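Local atomic coordinates of beta-N-acetylhexosaminidase (Mycobacterium smegmatis, PDB entry 4YYF), a protein that probably hydrolyses terminal non-reducing N-acetyl-D-hexosamine residues from N-acetyl-beta-D-hexosaminides, as a member of glycosyl hydrolase family 3. Residues T217-M229 and V249-D261. The protein carries 1 engineered substitution. Residues are numbered along the deposited sequence; the frame is centred on the assembly and turned at random.
Sequences TGGVTTPPLDVLM and VGHMQVPGLTGSD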
loop_
_atom_site.group_PDB
_atom_site.type_symbol
_atom_site.label_atom_id
_atom_site.label_comp_id
_atom_site.label_asym_id
_atom_site.label_seq_id
_atom_site.Cartn_x
_atom_site.Cartn_y
_atom_site.Cartn_z
ATOM N N THR A 217 12.556 12.168 0.297
ATOM C CA THR A 217 13.803 12.799 0.693
ATOM C C THR A 217 13.761 13.525 2.036
ATOM O O THR A 217 14.799 13.887 2.577
ATOM C CB THR A 217 14.339 13.735 -0.408
ATOM O OG1 THR A 217 13.374 14.753 -0.668
ATOM C CG2 THR A 217 14.614 12.951 -1.693
ATOM N N GLY A 218 12.571 13.733 2.583
ATOM C CA GLY A 218 12.463 14.440 3.849
ATOM C C GLY A 218 11.022 14.691 4.221
ATOM O O GLY A 218 10.118 14.206 3.551
ATOM N N GLY A 219 10.801 15.447 5.290
ATOM C CA GLY A 219 9.449 15.710 5.752
ATOM C C GLY A 219 8.733 16.648 4.807
ATOM O O GLY A 219 9.352 17.535 4.216
ATOM N N VAL A 220 7.425 16.445 4.659
ATOM C CA VAL A 220 6.592 17.303 3.825
ATOM C C VAL A 220 5.276 17.622 4.543
ATOM O O VAL A 220 4.851 16.874 5.433
ATOM C CB VAL A 220 6.288 16.656 2.446
ATOM C CG1 VAL A 220 7.572 16.301 1.713
ATOM C CG2 VAL A 220 5.408 15.420 2.601
ATOM N N THR A 221 4.648 18.729 4.144
ATOM C CA THR A 221 3.388 19.193 4.733
ATOM C C THR A 221 2.311 19.391 3.657
ATOM O O THR A 221 2.597 19.889 2.567
ATOM C CB THR A 221 3.598 20.525 5.484
ATOM O OG1 THR A 221 4.643 20.365 6.445
ATOM C CG2 THR A 221 2.323 20.966 6.212
ATOM N N THR A 222 1.072 19.017 3.964
ATOM C CA THR A 222 -0.047 19.243 3.050
ATOM C C THR A 222 -0.765 20.542 3.409
ATOM O O THR A 222 -0.476 21.139 4.447
ATOM C CB THR A 222 -1.085 18.136 3.192
ATOM O OG1 THR A 222 -1.704 18.258 4.474
ATOM C CG2 THR A 222 -0.458 16.761 3.048
ATOM N N PRO A 223 -1.730 20.972 2.565
ATOM C CA PRO A 223 -2.660 22.012 3.018
ATOM C C PRO A 223 -3.420 21.511 4.251
ATOM O O PRO A 223 -3.441 20.305 4.487
ATOM C CB PRO A 223 -3.629 22.145 1.837
ATOM C CG PRO A 223 -2.831 21.714 0.648
ATOM C CD PRO A 223 -1.947 20.614 1.146
ATOM N N PRO A 224 -4.037 22.415 5.027
ATOM C CA PRO A 224 -4.734 21.957 6.236
ATOM C C PRO A 224 -5.889 21.013 5.924
ATOM O O PRO A 224 -6.395 21.011 4.797
ATOM C CB PRO A 224 -5.281 23.255 6.843
ATOM C CG PRO A 224 -4.414 24.342 6.276
ATOM C CD PRO A 224 -4.058 23.885 4.894
ATOM N N LEU A 225 -6.297 20.223 6.914
ATOM C CA LEU A 225 -7.381 19.259 6.740
ATOM C C LEU A 225 -8.643 19.859 6.130
ATOM O O LEU A 225 -9.263 19.243 5.267
ATOM C CB LEU A 225 -7.734 18.596 8.080
ATOM C CG LEU A 225 -8.912 17.616 8.069
ATOM C CD1 LEU A 225 -8.657 16.418 7.140
ATOM C CD2 LEU A 225 -9.233 17.154 9.494
ATOM N N ASP A 226 -9.034 21.051 6.570
ATOM C CA ASP A 226 -10.271 21.627 6.047
ATOM C C ASP A 226 -10.158 21.907 4.542
ATOM O O ASP A 226 -11.160 21.880 3.825
ATOM C CB ASP A 226 -10.713 22.868 6.834
ATOM C CG ASP A 226 -9.857 24.082 6.544
ATOM O OD1 ASP A 226 -8.624 24.017 6.737
ATOM O OD2 ASP A 226 -10.421 25.111 6.117
ATOM N N VAL A 227 -8.938 22.137 4.063
ATOM C CA VAL A 227 -8.720 22.266 2.625
ATOM C C VAL A 227 -8.768 20.890 1.953
ATOM O O VAL A 227 -9.353 20.733 0.881
ATOM C CB VAL A 227 -7.387 22.990 2.292
ATOM C CG1 VAL A 227 -7.150 23.004 0.792
ATOM C CG2 VAL A 227 -7.401 24.413 2.826
ATOM N N LEU A 228 -8.161 19.888 2.581
ATOM C CA LEU A 228 -8.158 18.543 1.999
ATOM C C LEU A 228 -9.592 18.025 1.874
ATOM O O LEU A 228 -9.923 17.312 0.916
ATOM C CB LEU A 228 -7.324 17.573 2.845
ATOM C CG LEU A 228 -5.846 17.903 3.049
ATOM C CD1 LEU A 228 -5.169 16.834 3.906
ATOM C CD2 LEU A 228 -5.131 18.020 1.710
HETATM N N MSE A 229 -10.434 18.396 2.838
HETATM C CA MSE A 229 -11.828 17.935 2.886
HETATM C C MSE A 229 -12.612 18.267 1.629
HETATM O O MSE A 229 -13.508 17.517 1.251
HETATM C CB MSE A 229 -12.573 18.521 4.087
HETATM C CG MSE A 229 -12.188 17.917 5.410
HETATM SE SE MSE A 229 -12.711 16.042 5.598
HETATM C CE MSE A 229 -12.619 16.124 7.540
ATOM N N VAL A 249 -1.653 4.898 3.304
ATOM C CA VAL A 249 -1.478 6.201 3.948
ATOM C C VAL A 249 -0.052 6.701 3.717
ATOM O O VAL A 249 0.902 5.948 3.893
ATOM C CB VAL A 249 -1.756 6.109 5.462
ATOM C CG1 VAL A 249 -1.484 7.446 6.133
ATOM C CG2 VAL A 249 -3.196 5.697 5.711
ATOM N N GLY A 250 0.099 7.962 3.313
ATOM C CA GLY A 250 1.420 8.505 3.033
ATOM C C GLY A 250 2.058 9.136 4.264
ATOM O O GLY A 250 1.479 9.110 5.350
ATOM N N HIS A 251 3.246 9.715 4.097
ATOM C CA HIS A 251 4.023 10.210 5.231
ATOM C C HIS A 251 3.903 11.723 5.433
ATOM O O HIS A 251 4.636 12.301 6.247
ATOM C CB HIS A 251 5.520 9.854 5.071
ATOM C CG HIS A 251 5.787 8.388 4.867
ATOM N ND1 HIS A 251 5.114 7.401 5.550
ATOM C CD2 HIS A 251 6.667 7.756 4.051
ATOM C CE1 HIS A 251 5.565 6.216 5.163
ATOM N NE2 HIS A 251 6.509 6.405 4.258
HETATM N N MSE A 252 3.004 12.377 4.703
HETATM C CA MSE A 252 2.889 13.836 4.825
HETATM C C MSE A 252 2.424 14.210 6.223
HETATM O O MSE A 252 1.690 13.450 6.860
HETATM C CB MSE A 252 1.866 14.388 3.832
HETATM C CG MSE A 252 2.030 13.939 2.388
HETATM SE SE MSE A 252 1.149 12.237 1.979
HETATM C CE MSE A 252 -0.478 12.457 2.992
ATOM N N GLN A 253 2.848 15.378 6.695
ATOM C CA GLN A 253 2.280 15.969 7.900
ATOM C C GLN A 253 1.069 16.803 7.485
ATOM O O GLN A 253 1.148 17.571 6.521
ATOM C CB GLN A 253 3.315 16.863 8.586
ATOM C CG GLN A 253 4.550 16.100 9.043
ATOM C CD GLN A 253 5.746 16.999 9.274
ATOM O OE1 GLN A 253 5.702 17.902 10.105
ATOM N NE2 GLN A 253 6.824 16.759 8.524
ATOM N N VAL A 254 -0.044 16.648 8.198
ATOM C CA VAL A 254 -1.279 17.357 7.851
ATOM C C VAL A 254 -1.701 18.320 8.961
ATOM O O VAL A 254 -2.090 17.872 10.039
ATOM C CB VAL A 254 -2.444 16.356 7.618
ATOM C CG1 VAL A 254 -3.717 17.087 7.166
ATOM C CG2 VAL A 254 -2.050 15.261 6.627
ATOM N N PRO A 255 -1.644 19.645 8.700
ATOM C CA PRO A 255 -2.096 20.623 9.703
ATOM C C PRO A 255 -3.574 20.424 10.020
ATOM O O PRO A 255 -4.366 20.216 9.100
ATOM C CB PRO A 255 -1.887 21.980 9.006
ATOM C CG PRO A 255 -0.899 21.700 7.892
ATOM C CD PRO A 255 -1.202 20.294 7.453
ATOM N N GLY A 256 -3.935 20.468 11.301
ATOM C CA GLY A 256 -5.308 20.238 11.711
ATOM C C GLY A 256 -5.663 18.765 11.799
ATOM O O GLY A 256 -6.809 18.417 12.083
ATOM N N LEU A 257 -4.691 17.890 11.553
ATOM C CA LEU A 257 -4.940 16.450 11.649
ATOM C C LEU A 257 -3.827 15.723 12.400
ATOM O O LEU A 257 -4.079 15.109 13.432
ATOM C CB LEU A 257 -5.151 15.815 10.267
ATOM C CG LEU A 257 -5.422 14.300 10.277
ATOM C CD1 LEU A 257 -6.783 13.999 10.922
ATOM C CD2 LEU A 257 -5.345 13.689 8.871
ATOM N N THR A 258 -2.602 15.801 11.887
ATOM C CA THR A 258 -1.497 14.998 12.424
ATOM C C THR A 258 -0.438 15.821 13.133
ATOM O O THR A 258 0.500 15.264 13.697
ATOM C CB THR A 258 -0.776 14.201 11.316
ATOM O OG1 THR A 258 0.063 15.081 10.559
ATOM C CG2 THR A 258 -1.771 13.571 10.396
ATOM N N GLY A 259 -0.584 17.142 13.102
ATOM C CA GLY A 259 0.418 18.018 13.682
ATOM C C GLY A 259 1.749 17.844 12.972
ATOM O O GLY A 259 1.843 18.024 11.756
ATOM N N SER A 260 2.782 17.470 13.720
ATOM C CA SER A 260 4.103 17.278 13.129
ATOM C C SER A 260 4.421 15.801 12.893
ATOM O O SER A 260 5.541 15.450 12.515
ATOM C CB SER A 260 5.189 17.958 13.980
ATOM O OG SER A 260 5.221 17.459 15.304
ATOM N N ASP A 261 3.431 14.938 13.099
ATOM C CA ASP A 261 3.630 13.511 12.866
ATOM C C ASP A 261 3.363 13.180 11.408
ATOM O O ASP A 261 2.427 13.715 10.808
ATOM C CB ASP A 261 2.693 12.673 13.736
ATOM C CG ASP A 261 3.009 12.772 15.214
ATOM O OD1 ASP A 261 4.175 13.022 15.573
ATOM O OD2 ASP A 261 2.078 12.588 16.019
HETATM O O HOH W 1 6.452 14.313 6.617
#
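T222 has chi1 near +68°, which sets OG1 between its own N and C and leaves CG2 anti to the carbonyl carbon. The methyl CG2 presses on CB of M252 at 3.4 Å, tight for two carbons, and the two side chains cross at about a right angle. OG1 lies over CA and CG1 of V254 and donates a hydrogen bond to P223 O (2.7 Å). V220 turns CG2 onto CG of the same M252, a selenomethionine whose chain bends at chi2 and chi3; its side chain also touches P206 and H208.

The backbones meet in a single parallel bridge at T221 and Q253. Q253 N donates an almost straight bond to V220 O (2.8 Å), and T222 N donates to Q253 O (2.9 Å). CA of T221 adds a CA-H...O contact to Q253 O. A water bonded to V220 N, H251 O and Q253 NE2 joins the two segments beside this bridge.

In the family 3 TIM-barrel domain, 249-261 begins at the end of barrel strand 246-249 and runs on into the loop toward helix 267-275. Segment 217-229 lies in the connection after the neighbouring parallel strand, 199-205, so the contact ties together two successive loops of the barrel.

Farther along, P255 takes over. Its CG meets the methyl CG2 of T221 at 3.7 Å, and its carbonyl accepts from L225 N nearly head-on (2.9 Å). P224 is the N-cap of helix 225-229, so this bond uses an amide of the first turn. V254 has CG1 anti to its N (chi1 -176°), and this methyl reaches L228 CD1 at 3.6 Å. L225 CD2 packs more loosely against L257 CD1. V254 is tied to the residues that follow: V254 N donates to T258 OG1, and V254 O accepts from the amides of L257 and T258.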